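PDB 6Y1X: radical SAM domain protein from Methanothrix thermoacetophila, which probably acts as the radical SAM carbide synthase NifB, using [4Fe-4S] clusters to build a precursor of the nitrogenase iron-molybdenum cofactor. Local coordinates for residues 154-165 / 207-218; 233-244 / 273-281. All coordinates share one frame; numbering follows the deposited sequence.

How the interactions relate
Interaction 1 lies in the buried core, where strands 160-164 and 213-220 pair in the parallel sheet beside an iron-sulfur cluster. Interaction 2 sits further out and is only partly buried: helix 229-239 and the start of edge strand 243-248 meet the chain that leaves helix 263-273. The two meet through the sheet, since 213-220 and 243-248 are neighbouring strands; Val214 O lies 2.9 Å from Phe242 N, a probable hydrogen bond. Their chemistry follows their place. A regular ladder, cluster-facing polar groups and a salt-bridge network mark 154-165 / 207-218, whereas 233-244 / 273-281 relies on isoleucine packing, few backbone bonds and a lysine bonded to one backbone carbonyl.

Interaction 1. Residues 154-165 / 207-218. With SF4 (iron/sulfur cluster), chain C.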
loop_
_atom_site.group_PDB
_atom_site.type_symbol
_atom_site.label_atom_id
_atom_site.label_comp_id
_atom_site.label_asym_id
_atom_site.label_seq_id
_atom_site.Cartn_x
_atom_site.Cartn_y
_atom_site.Cartn_z
ATOM N N ASP A 154 5.780 10.790 9.449
ATOM C CA ASP A 154 5.095 11.847 10.180
ATOM C C ASP A 154 5.852 13.159 10.107
ATOM O O ASP A 154 5.264 14.218 9.872
ATOM C CB ASP A 154 4.962 11.455 11.645
ATOM C CG ASP A 154 3.839 12.187 12.363
ATOM O OD1 ASP A 154 3.181 13.049 11.747
ATOM O OD2 ASP A 154 3.655 11.941 13.579
ATOM N N ARG A 155 7.168 13.104 10.285
ATOM C CA ARG A 155 7.929 14.343 10.362
ATOM C C ARG A 155 7.954 15.033 8.996
ATOM O O ARG A 155 8.006 16.264 8.925
ATOM C CB ARG A 155 9.329 14.053 10.903
ATOM C CG ARG A 155 10.154 15.272 11.290
ATOM C CD ARG A 155 11.518 14.831 11.843
ATOM N NE ARG A 155 12.364 14.255 10.799
ATOM C CZ ARG A 155 12.612 12.985 10.494
ATOM N NH1 ARG A 155 12.082 11.955 11.141
ATOM N NH2 ARG A 155 13.448 12.767 9.491
ATOM N N ILE A 156 7.995 14.256 7.896
ATOM C CA ILE A 156 7.995 14.837 6.544
ATOM C C ILE A 156 6.609 15.226 6.036
ATOM O O ILE A 156 6.507 15.798 4.941
ATOM C CB ILE A 156 8.616 13.920 5.467
ATOM C CG1 ILE A 156 7.713 12.724 5.143
ATOM C CG2 ILE A 156 10.020 13.478 5.867
ATOM C CD1 ILE A 156 8.386 11.678 4.255
ATOM N N GLY A 157 5.540 14.931 6.777
ATOM C CA GLY A 157 4.207 15.388 6.423
ATOM C C GLY A 157 3.286 14.404 5.725
ATOM O O GLY A 157 2.230 14.819 5.227
ATOM N N VAL A 158 3.632 13.119 5.679
ATOM C CA VAL A 158 2.726 12.124 5.115
ATOM C C VAL A 158 1.498 11.999 6.009
ATOM O O VAL A 158 1.615 11.794 7.225
ATOM C CB VAL A 158 3.450 10.779 4.955
ATOM C CG1 VAL A 158 2.468 9.666 4.606
ATOM C CG2 VAL A 158 4.536 10.894 3.904
ATOM N N THR A 159 0.306 12.122 5.411
ATOM C CA THR A 159 -0.944 12.055 6.161
ATOM C C THR A 159 -1.783 10.829 5.838
ATOM O O THR A 159 -2.703 10.511 6.600
ATOM C CB THR A 159 -1.807 13.302 5.901
ATOM O OG1 THR A 159 -1.969 13.488 4.489
ATOM C CG2 THR A 159 -1.173 14.544 6.510
ATOM N N ASN A 160 -1.482 10.127 4.753
ATOM C CA ASN A 160 -2.275 8.997 4.293
ATOM C C ASN A 160 -1.315 7.861 4.004
ATOM O O ASN A 160 -0.297 8.063 3.338
ATOM C CB ASN A 160 -3.086 9.344 3.039
ATOM C CG ASN A 160 -4.137 10.407 3.292
ATOM O OD1 ASN A 160 -3.818 11.563 3.580
ATOM N ND2 ASN A 160 -5.402 10.023 3.175
ATOM N N ILE A 161 -1.655 6.664 4.474
ATOM C CA ILE A 161 -0.774 5.507 4.372
ATOM C C ILE A 161 -1.599 4.306 3.944
ATOM O O ILE A 161 -2.665 4.043 4.511
ATOM C CB ILE A 161 -0.051 5.209 5.701
ATOM C CG1 ILE A 161 0.912 6.346 6.056
ATOM C CG2 ILE A 161 0.707 3.892 5.615
ATOM C CD1 ILE A 161 1.546 6.193 7.419
ATOM N N THR A 162 -1.126 3.594 2.930
ATOM C CA THR A 162 -1.733 2.336 2.534
ATOM C C THR A 162 -0.808 1.204 2.946
ATOM O O THR A 162 0.381 1.216 2.614
ATOM C CB THR A 162 -1.969 2.297 1.023
ATOM O OG1 THR A 162 -3.051 3.166 0.684
ATOM C CG2 THR A 162 -2.318 0.879 0.577
ATOM N N VAL A 163 -1.351 0.228 3.662
ATOM C CA VAL A 163 -0.611 -0.968 4.032
ATOM C C VAL A 163 -1.293 -2.135 3.343
ATOM O O VAL A 163 -2.518 -2.273 3.427
ATOM C CB VAL A 163 -0.576 -1.173 5.559
ATOM C CG1 VAL A 163 0.188 -2.439 5.911
ATOM C CG2 VAL A 163 0.008 0.050 6.255
ATOM N N THR A 164 -0.515 -2.991 2.693
ATOM C CA THR A 164 -1.073 -4.211 2.125
ATOM C C THR A 164 -0.970 -5.314 3.169
ATOM O O THR A 164 0.131 -5.742 3.531
ATOM C CB THR A 164 -0.377 -4.592 0.822
ATOM O OG1 THR A 164 -0.668 -3.595 -0.165
ATOM C CG2 THR A 164 -0.906 -5.939 0.313
ATOM N N LEU A 165 -2.121 -5.770 3.650
ATOM C CA LEU A 165 -2.211 -6.746 4.728
ATOM C C LEU A 165 -3.023 -7.918 4.201
ATOM O O LEU A 165 -4.240 -7.805 4.018
ATOM C CB LEU A 165 -2.851 -6.139 5.975
ATOM C CG LEU A 165 -2.967 -7.022 7.215
ATOM C CD1 LEU A 165 -1.595 -7.458 7.687
ATOM C CD2 LEU A 165 -3.687 -6.270 8.312
ATOM N N ALA A 207 0.753 4.297 13.230
ATOM C CA ALA A 207 0.218 5.251 12.265
ATOM C C ALA A 207 -1.121 5.809 12.729
ATOM O O ALA A 207 -1.361 7.022 12.654
ATOM C CB ALA A 207 0.078 4.588 10.893
ATOM N N VAL A 208 -2.003 4.941 13.231
ATOM C CA VAL A 208 -3.300 5.396 13.727
ATOM C C VAL A 208 -3.118 6.309 14.934
ATOM O O VAL A 208 -3.767 7.358 15.039
ATOM C CB VAL A 208 -4.208 4.194 14.044
ATOM C CG1 VAL A 208 -5.423 4.636 14.845
ATOM C CG2 VAL A 208 -4.657 3.524 12.751
ATOM N N ARG A 209 -2.223 5.936 15.858
ATOM C CA ARG A 209 -1.989 6.779 17.029
ATOM C C ARG A 209 -1.533 8.172 16.619
ATOM O O ARG A 209 -1.876 9.156 17.282
ATOM C CB ARG A 209 -0.961 6.119 17.953
ATOM C CG ARG A 209 -0.741 6.842 19.283
ATOM C CD ARG A 209 0.491 6.318 20.031
ATOM N NE ARG A 209 1.765 6.681 19.412
ATOM C CZ ARG A 209 2.352 7.868 19.542
ATOM N NH1 ARG A 209 1.789 8.814 20.279
ATOM N NH2 ARG A 209 3.511 8.106 18.941
ATOM N N ARG A 210 -0.776 8.279 15.525
ATOM C CA ARG A 210 -0.277 9.555 15.036
ATOM C C ARG A 210 -1.282 10.255 14.131
ATOM O O ARG A 210 -0.902 11.165 13.383
ATOM C CB ARG A 210 1.059 9.371 14.315
ATOM C CG ARG A 210 2.183 8.942 15.240
ATOM C CD ARG A 210 3.409 8.491 14.470
ATOM N NE ARG A 210 4.525 8.220 15.372
ATOM C CZ ARG A 210 5.467 9.101 15.683
ATOM N NH1 ARG A 210 5.433 10.324 15.171
ATOM N NH2 ARG A 210 6.438 8.759 16.515
ATOM N N LYS A 211 -2.542 9.813 14.165
ATOM C CA LYS A 211 -3.650 10.450 13.450
ATOM C C LYS A 211 -3.473 10.393 11.934
ATOM O O LYS A 211 -3.973 11.258 11.211
ATOM C CB LYS A 211 -3.854 11.895 13.917
ATOM C CG LYS A 211 -4.248 12.015 15.384
ATOM C CD LYS A 211 -4.560 13.454 15.763
ATOM N N LYS A 212 -2.772 9.375 11.438
ATOM C CA LYS A 212 -2.679 9.151 10.003
ATOM C C LYS A 212 -3.924 8.428 9.510
ATOM O O LYS A 212 -4.539 7.642 10.235
ATOM C CB LYS A 212 -1.438 8.333 9.634
ATOM C CG LYS A 212 -0.132 8.874 10.186
ATOM C CD LYS A 212 0.044 10.334 9.833
ATOM C CE LYS A 212 1.292 10.898 10.480
ATOM N NZ LYS A 212 1.487 12.338 10.158
ATOM N N ILE A 213 -4.304 8.710 8.271
ATOM C CA ILE A 213 -5.446 8.051 7.653
ATOM C C ILE A 213 -4.928 6.796 6.969
ATOM O O ILE A 213 -4.114 6.873 6.044
ATOM C CB ILE A 213 -6.147 8.973 6.646
ATOM C CG1 ILE A 213 -6.434 10.335 7.287
ATOM C CG2 ILE A 213 -7.423 8.319 6.131
ATOM C CD1 ILE A 213 -7.251 10.248 8.556
ATOM N N VAL A 214 -5.395 5.640 7.426
ATOM C CA VAL A 214 -4.841 4.357 7.016
ATOM C C VAL A 214 -5.833 3.633 6.118
ATOM O O VAL A 214 -7.003 3.459 6.480
ATOM C CB VAL A 214 -4.468 3.495 8.231
ATOM C CG1 VAL A 214 -3.977 2.112 7.775
ATOM C CG2 VAL A 214 -3.413 4.201 9.059
ATOM N N LYS A 215 -5.356 3.216 4.952
ATOM C CA LYS A 215 -6.077 2.319 4.063
ATOM C C LYS A 215 -5.364 0.975 4.047
ATOM O O LYS A 215 -4.134 0.922 3.994
ATOM C CB LYS A 215 -6.159 2.915 2.656
ATOM C CG LYS A 215 -6.458 1.940 1.530
ATOM C CD LYS A 215 -6.838 2.716 0.270
ATOM C CE LYS A 215 -6.489 1.965 -1.001
ATOM N NZ LYS A 215 -5.019 1.937 -1.243
ATOM N N VAL A 216 -6.127 -0.110 4.099
ATOM C CA VAL A 216 -5.543 -1.444 4.045
ATOM C C VAL A 216 -5.986 -2.098 2.746
ATOM O O VAL A 216 -7.186 -2.176 2.458
ATOM C CB VAL A 216 -5.931 -2.285 5.267
ATOM C CG1 VAL A 216 -5.632 -3.762 5.004
ATOM C CG2 VAL A 216 -5.165 -1.785 6.477
ATOM N N ASN A 217 -5.014 -2.529 1.945
ATOM C CA ASN A 217 -5.275 -3.376 0.793
ATOM C C ASN A 217 -5.198 -4.837 1.207
ATOM O O ASN A 217 -4.339 -5.220 2.005
ATOM C CB ASN A 217 -4.243 -3.135 -0.310
ATOM C CG ASN A 217 -4.339 -1.761 -0.927
ATOM O OD1 ASN A 217 -5.360 -1.078 -0.830
ATOM N ND2 ASN A 217 -3.272 -1.357 -1.601
ATOM N N THR A 218 -6.070 -5.659 0.631
ATOM C CA THR A 218 -5.957 -7.106 0.766
ATOM C C THR A 218 -6.120 -7.733 -0.606
ATOM O O THR A 218 -7.111 -7.467 -1.296
ATOM C CB THR A 218 -7.008 -7.684 1.723
ATOM O OG1 THR A 218 -6.829 -7.133 3.032
ATOM C CG2 THR A 218 -6.900 -9.210 1.790
HETATM FE FE1 SF4 C . -2.237 4.109 -2.985
HETATM FE FE2 SF4 C . -3.823 6.115 -3.918
HETATM FE FE3 SF4 C . -1.230 5.911 -4.715
HETATM FE FE4 SF4 C . -1.821 6.688 -2.140
HETATM S S1 SF4 C . -2.307 7.840 -4.071
HETATM S S2 SF4 C . -0.210 5.179 -2.786
HETATM S S3 SF4 C . -3.680 5.396 -1.737
HETATM S S4 SF4 C . -2.913 4.409 -5.165
#
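The guanidinium of Arg210 receives Asp154 at its edge: OD2 lies in the guanidinium plane, 2.9 Å from NH1, and offers the lone pair facing away from OD1. With NH1 alone in contact and the planes 86° apart, it is a one-bond salt bridge, not a bidentate one. Arg210 NE also pairs with Glu206. Lys212 forms a second salt bridge through Asp154 OD1, though the modelled separation is too short to be taken literally. A bend at chi2 (-52°) takes the lysine chain past Val158 O, which NZ also bonds at 3.0 Å; Lys212, following helix 189-209, thus ties Asp154 on the last turn of helix 146-156 to the loop after it.

Beyond these charges the strands pair in parallel register, their axes 4.6 Å apart at closest approach. Six backbone bonds alternate from Ile213 N to Thr159 O through to Leu165 N to Asn217 O. Side by side on one face, Thr162 and Lys215 turn toward the cluster held by Cys39, His52, Glu75 and Cys138. Thr162 OG1 is 3.4 Å from cluster S3; Lys215 NZ bonds Thr162 OG1 at 3.0 Å in one of two lysine conformers, hence tentatively. Asn217 ND2 passes 3.3 Å from Thr162 CG2, while OD1 takes bonds from Lys215 NZ, in that same conformer, and Asn245 ND2.

On the opposite face Ile161 CD1 rests 4.1 Å from Ala207 CB, the Ile161 side chain also packs on Ile150, and Val163 reaches Leu146. Strand 160-164 thus lies between 136-141 and 213-220, with helices 146-156 and 189-209 on its Ile161 face and the cluster on its Thr162 face, as in a radical SAM partial TIM barrel.

Interaction 2. Residues 233-244 / 273-281; sequences ARKIKSMGVFIH and LSKIIKQMR
Lys237 NZ bonds Ile276 O at 2.7 Å, the shortest polar link here, with the donor nearly along the C=O axis. Bends at chi2 (64°) and chi4 fold the lysine chain over that carbonyl, so CG, CD and CE also lie against the oxygen.

Next in the chain, Ile277 enters the angle between helix 229-239 and strand 243-248. With CG1 anti to the backbone N (chi1 -173°), CD1 reaches Ile236 CG1 at 3.8 Å and Val241, while the CG2 branch touches His244 CB at 3.8 Å and Ala233. Leu273 CD2 meets Ala233 CB from the same segment, at 3.9 Å.

A single bridge then joins His244 to Gln279: His244 N donates to Lys278 O, and Met280 N to His244 O at 2.8 Å. Ile243 CD1 packs on Met280 CB, whose side chain continues toward Cys39, a ligand of a [4Fe-4S] cluster. Lys278 extends alongside Phe242, its CD near the ring's CZ.

Gln279 folds back at chi2 with its amide 77° from the imidazole plane. NE2 donates to Ile277 O at 3.2 Å, from above the carbonyl plane, and weakly to His244 ND1 at 3.4 Å. A leucine here would remove the amide, probably leaving Ile277 O and His244 ND1 without this donor and the imidazole less firmly oriented. Ile236 CD1 sits over one face of the imidazole, toward its rim. Thr218 OG1 donates to Leu165 O, so it can accept from His244 NE2; with the weak bond at ND1 this is consistent with, but does not prove, a neutral ring protonated on NE2.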
loop_
_atom_site.group_PDB
_atom_site.type_symbol
_atom_site.label_atom_id
_atom_site.label_comp_id
_atom_site.label_asym_id
_atom_site.label_seq_id
_atom_site.Cartn_x
_atom_site.Cartn_y
_atom_site.Cartn_z
ATOM N N ALA A 233 -10.597 -7.993 8.181
ATOM C CA ALA A 233 -11.465 -6.826 8.306
ATOM C C ALA A 233 -11.800 -6.522 9.758
ATOM O O ALA A 233 -11.771 -5.359 10.179
ATOM C CB ALA A 233 -12.745 -7.042 7.504
ATOM N N ARG A 234 -12.132 -7.550 10.539
ATOM C CA ARG A 234 -12.446 -7.324 11.945
ATOM C C ARG A 234 -11.251 -6.740 12.688
ATOM O O ARG A 234 -11.401 -5.810 13.489
ATOM C CB ARG A 234 -12.917 -8.625 12.596
ATOM C CG ARG A 234 -14.339 -9.025 12.207
ATOM C CD ARG A 234 -14.816 -10.243 12.985
ATOM N NE ARG A 234 -14.230 -11.494 12.506
ATOM C CZ ARG A 234 -14.812 -12.306 11.625
ATOM N NH1 ARG A 234 -14.205 -13.424 11.246
ATOM N NH2 ARG A 234 -16.012 -12.016 11.136
ATOM N N LYS A 235 -10.057 -7.279 12.440
ATOM C CA LYS A 235 -8.870 -6.811 13.147
ATOM C C LYS A 235 -8.561 -5.353 12.809
ATOM O O LYS A 235 -8.338 -4.534 13.707
ATOM C CB LYS A 235 -7.688 -7.718 12.804
ATOM C CG LYS A 235 -6.358 -7.338 13.430
ATOM C CD LYS A 235 -6.427 -7.488 14.945
ATOM C CE LYS A 235 -5.037 -7.409 15.568
ATOM N NZ LYS A 235 -5.079 -7.438 17.063
ATOM N N ILE A 236 -8.537 -5.007 11.513
ATOM C CA ILE A 236 -8.185 -3.634 11.143
ATOM C C ILE A 236 -9.268 -2.657 11.573
ATOM O O ILE A 236 -8.988 -1.472 11.796
ATOM C CB ILE A 236 -7.884 -3.501 9.635
ATOM C CG1 ILE A 236 -9.121 -3.802 8.793
ATOM C CG2 ILE A 236 -6.730 -4.402 9.247
ATOM C CD1 ILE A 236 -8.903 -3.592 7.291
ATOM N N LYS A 237 -10.519 -3.116 11.666
ATOM C CA LYS A 237 -11.591 -2.251 12.146
ATOM C C LYS A 237 -11.362 -1.864 13.601
ATOM O O LYS A 237 -11.481 -0.689 13.971
ATOM C CB LYS A 237 -12.942 -2.951 11.967
ATOM C CG LYS A 237 -14.128 -2.245 12.604
ATOM C CD LYS A 237 -14.391 -0.886 11.978
ATOM C CE LYS A 237 -15.682 -0.281 12.525
ATOM N NZ LYS A 237 -16.803 -1.270 12.510
ATOM N N SER A 238 -11.016 -2.844 14.443
ATOM C CA SER A 238 -10.737 -2.550 15.846
ATOM C C SER A 238 -9.529 -1.638 16.000
ATOM O O SER A 238 -9.454 -0.868 16.965
ATOM C CB SER A 238 -10.498 -3.841 16.630
ATOM O OG SER A 238 -11.703 -4.552 16.838
ATOM N N MET A 239 -8.571 -1.729 15.078
ATOM C CA MET A 239 -7.336 -0.962 15.171
ATOM C C MET A 239 -7.475 0.475 14.688
ATOM O O MET A 239 -6.538 1.258 14.871
ATOM C CB MET A 239 -6.228 -1.661 14.390
ATOM C CG MET A 239 -5.837 -3.006 14.973
ATOM S SD MET A 239 -4.551 -3.793 13.994
ATOM C CE MET A 239 -3.098 -2.990 14.654
ATOM N N GLY A 240 -8.599 0.845 14.086
ATOM C CA GLY A 240 -8.778 2.209 13.627
ATOM C C GLY A 240 -8.425 2.483 12.186
ATOM O O GLY A 240 -8.289 3.653 11.814
ATOM N N VAL A 241 -8.265 1.447 11.361
ATOM C CA VAL A 241 -8.093 1.654 9.928
ATOM C C VAL A 241 -9.337 2.309 9.347
ATOM O O VAL A 241 -10.468 2.034 9.769
ATOM C CB VAL A 241 -7.771 0.313 9.247
ATOM C CG1 VAL A 241 -7.839 0.436 7.732
ATOM C CG2 VAL A 241 -6.388 -0.149 9.675
ATOM N N PHE A 242 -9.131 3.215 8.395
ATOM C CA PHE A 242 -10.245 4.005 7.891
ATOM C C PHE A 242 -11.009 3.288 6.785
ATOM O O PHE A 242 -12.243 3.319 6.769
ATOM C CB PHE A 242 -9.738 5.352 7.376
ATOM C CG PHE A 242 -10.795 6.173 6.702
ATOM C CD1 PHE A 242 -11.795 6.784 7.438
ATOM C CD2 PHE A 242 -10.798 6.315 5.325
ATOM C CE1 PHE A 242 -12.774 7.532 6.809
ATOM C CE2 PHE A 242 -11.775 7.062 4.694
ATOM C CZ PHE A 242 -12.762 7.668 5.436
ATOM N N ILE A 243 -10.312 2.619 5.868
ATOM C CA ILE A 243 -10.974 2.019 4.718
ATOM C C ILE A 243 -10.211 0.771 4.293
ATOM O O ILE A 243 -8.997 0.669 4.478
ATOM C CB ILE A 243 -11.112 3.044 3.565
ATOM C CG1 ILE A 243 -12.034 2.524 2.459
ATOM C CG2 ILE A 243 -9.748 3.452 3.027
ATOM C CD1 ILE A 243 -12.378 3.566 1.419
ATOM N N HIS A 244 -10.934 -0.171 3.693
ATOM C CA HIS A 244 -10.404 -1.472 3.309
ATOM C C HIS A 244 -10.616 -1.656 1.815
ATOM O O HIS A 244 -11.731 -1.466 1.316
ATOM C CB HIS A 244 -11.125 -2.578 4.076
ATOM C CG HIS A 244 -10.485 -3.927 3.964
ATOM N ND1 HIS A 244 -11.159 -5.089 4.273
ATOM C CD2 HIS A 244 -9.230 -4.301 3.618
ATOM C CE1 HIS A 244 -10.353 -6.122 4.104
ATOM N NE2 HIS A 244 -9.175 -5.671 3.713
ATOM N N LEU A 273 -18.205 -7.510 3.699
ATOM C CA LEU A 273 -17.182 -6.840 4.493
ATOM C C LEU A 273 -17.548 -5.390 4.785
ATOM O O LEU A 273 -17.006 -4.810 5.732
ATOM C CB LEU A 273 -15.825 -6.906 3.787
ATOM C CG LEU A 273 -15.199 -8.284 3.568
ATOM C CD1 LEU A 273 -13.909 -8.138 2.800
ATOM C CD2 LEU A 273 -14.950 -9.002 4.894
ATOM N N SER A 274 -18.447 -4.795 3.994
ATOM C CA SER A 274 -18.852 -3.417 4.247
ATOM C C SER A 274 -19.596 -3.286 5.572
ATOM O O SER A 274 -19.630 -2.198 6.159
ATOM C CB SER A 274 -19.728 -2.902 3.107
ATOM O OG SER A 274 -20.934 -3.641 3.037
ATOM N N LYS A 275 -20.202 -4.373 6.055
ATOM C CA LYS A 275 -20.875 -4.324 7.350
ATOM C C LYS A 275 -19.884 -4.299 8.506
ATOM O O LYS A 275 -20.277 -4.005 9.639
ATOM C CB LYS A 275 -21.835 -5.506 7.494
ATOM C CG LYS A 275 -22.772 -5.691 6.315
ATOM C CD LYS A 275 -23.473 -7.042 6.369
ATOM C CE LYS A 275 -24.406 -7.232 5.175
ATOM N NZ LYS A 275 -24.960 -8.617 5.096
ATOM N N ILE A 276 -18.623 -4.625 8.249
ATOM C CA ILE A 276 -17.562 -4.554 9.244
ATOM C C ILE A 276 -16.794 -3.243 9.144
ATOM O O ILE A 276 -16.598 -2.549 10.142
ATOM C CB ILE A 276 -16.611 -5.763 9.096
ATOM C CG1 ILE A 276 -17.389 -7.077 9.173
ATOM C CG2 ILE A 276 -15.513 -5.702 10.148
ATOM C CD1 ILE A 276 -16.567 -8.288 8.786
ATOM N N ILE A 277 -16.350 -2.895 7.939
ATOM C CA ILE A 277 -15.493 -1.737 7.717
ATOM C C ILE A 277 -15.752 -1.195 6.320
ATOM O O ILE A 277 -16.006 -1.957 5.382
ATOM C CB ILE A 277 -14.001 -2.092 7.921
ATOM C CG1 ILE A 277 -13.133 -0.829 7.864
ATOM C CG2 ILE A 277 -13.546 -3.160 6.931
ATOM C CD1 ILE A 277 -11.692 -1.051 8.281
ATOM N N LYS A 278 -15.679 0.128 6.192
ATOM C CA LYS A 278 -15.857 0.799 4.911
ATOM C C LYS A 278 -14.961 0.176 3.848
ATOM O O LYS A 278 -13.779 -0.085 4.090
ATOM C CB LYS A 278 -15.518 2.285 5.082
ATOM C CG LYS A 278 -15.731 3.161 3.865
ATOM C CD LYS A 278 -15.322 4.602 4.179
ATOM C CE LYS A 278 -15.585 5.542 3.013
ATOM N NZ LYS A 278 -17.039 5.718 2.746
ATOM N N GLN A 279 -15.542 -0.109 2.683
ATOM C CA GLN A 279 -14.821 -0.720 1.576
ATOM C C GLN A 279 -14.573 0.282 0.456
ATOM O O GLN A 279 -15.449 1.087 0.128
ATOM C CB GLN A 279 -15.610 -1.909 1.019
ATOM C CG GLN A 279 -15.828 -3.015 2.025
ATOM C CD GLN A 279 -14.548 -3.745 2.332
ATOM O OE1 GLN A 279 -13.810 -4.127 1.424
ATOM N NE2 GLN A 279 -14.250 -3.905 3.613
ATOM N N MET A 280 -13.376 0.236 -0.124
ATOM C CA MET A 280 -13.071 1.045 -1.299
ATOM C C MET A 280 -13.636 0.355 -2.538
ATOM O O MET A 280 -13.305 -0.805 -2.806
ATOM C CB MET A 280 -11.564 1.254 -1.432
ATOM C CG MET A 280 -11.163 2.235 -2.529
ATOM S SD MET A 280 -9.432 2.073 -3.013
ATOM C CE MET A 280 -9.341 3.201 -4.400
ATOM N N ARG A 281 -14.484 1.046 -3.292
ATOM C CA ARG A 281 -15.286 0.358 -4.305
ATOM C C ARG A 281 -14.743 0.642 -5.704
ATOM O O ARG A 281 -14.008 1.609 -5.912
ATOM C CB ARG A 281 -16.769 0.735 -4.208
ATOM C CG ARG A 281 -17.398 0.446 -2.849
ATOM C CD ARG A 281 -17.147 -0.999 -2.414
ATOM N NE ARG A 281 -17.760 -1.987 -3.302
ATOM C CZ ARG A 281 -18.793 -2.759 -2.970
ATOM N NH1 ARG A 281 -19.333 -2.671 -1.761
ATOM N NH2 ARG A 281 -19.279 -3.634 -3.844
#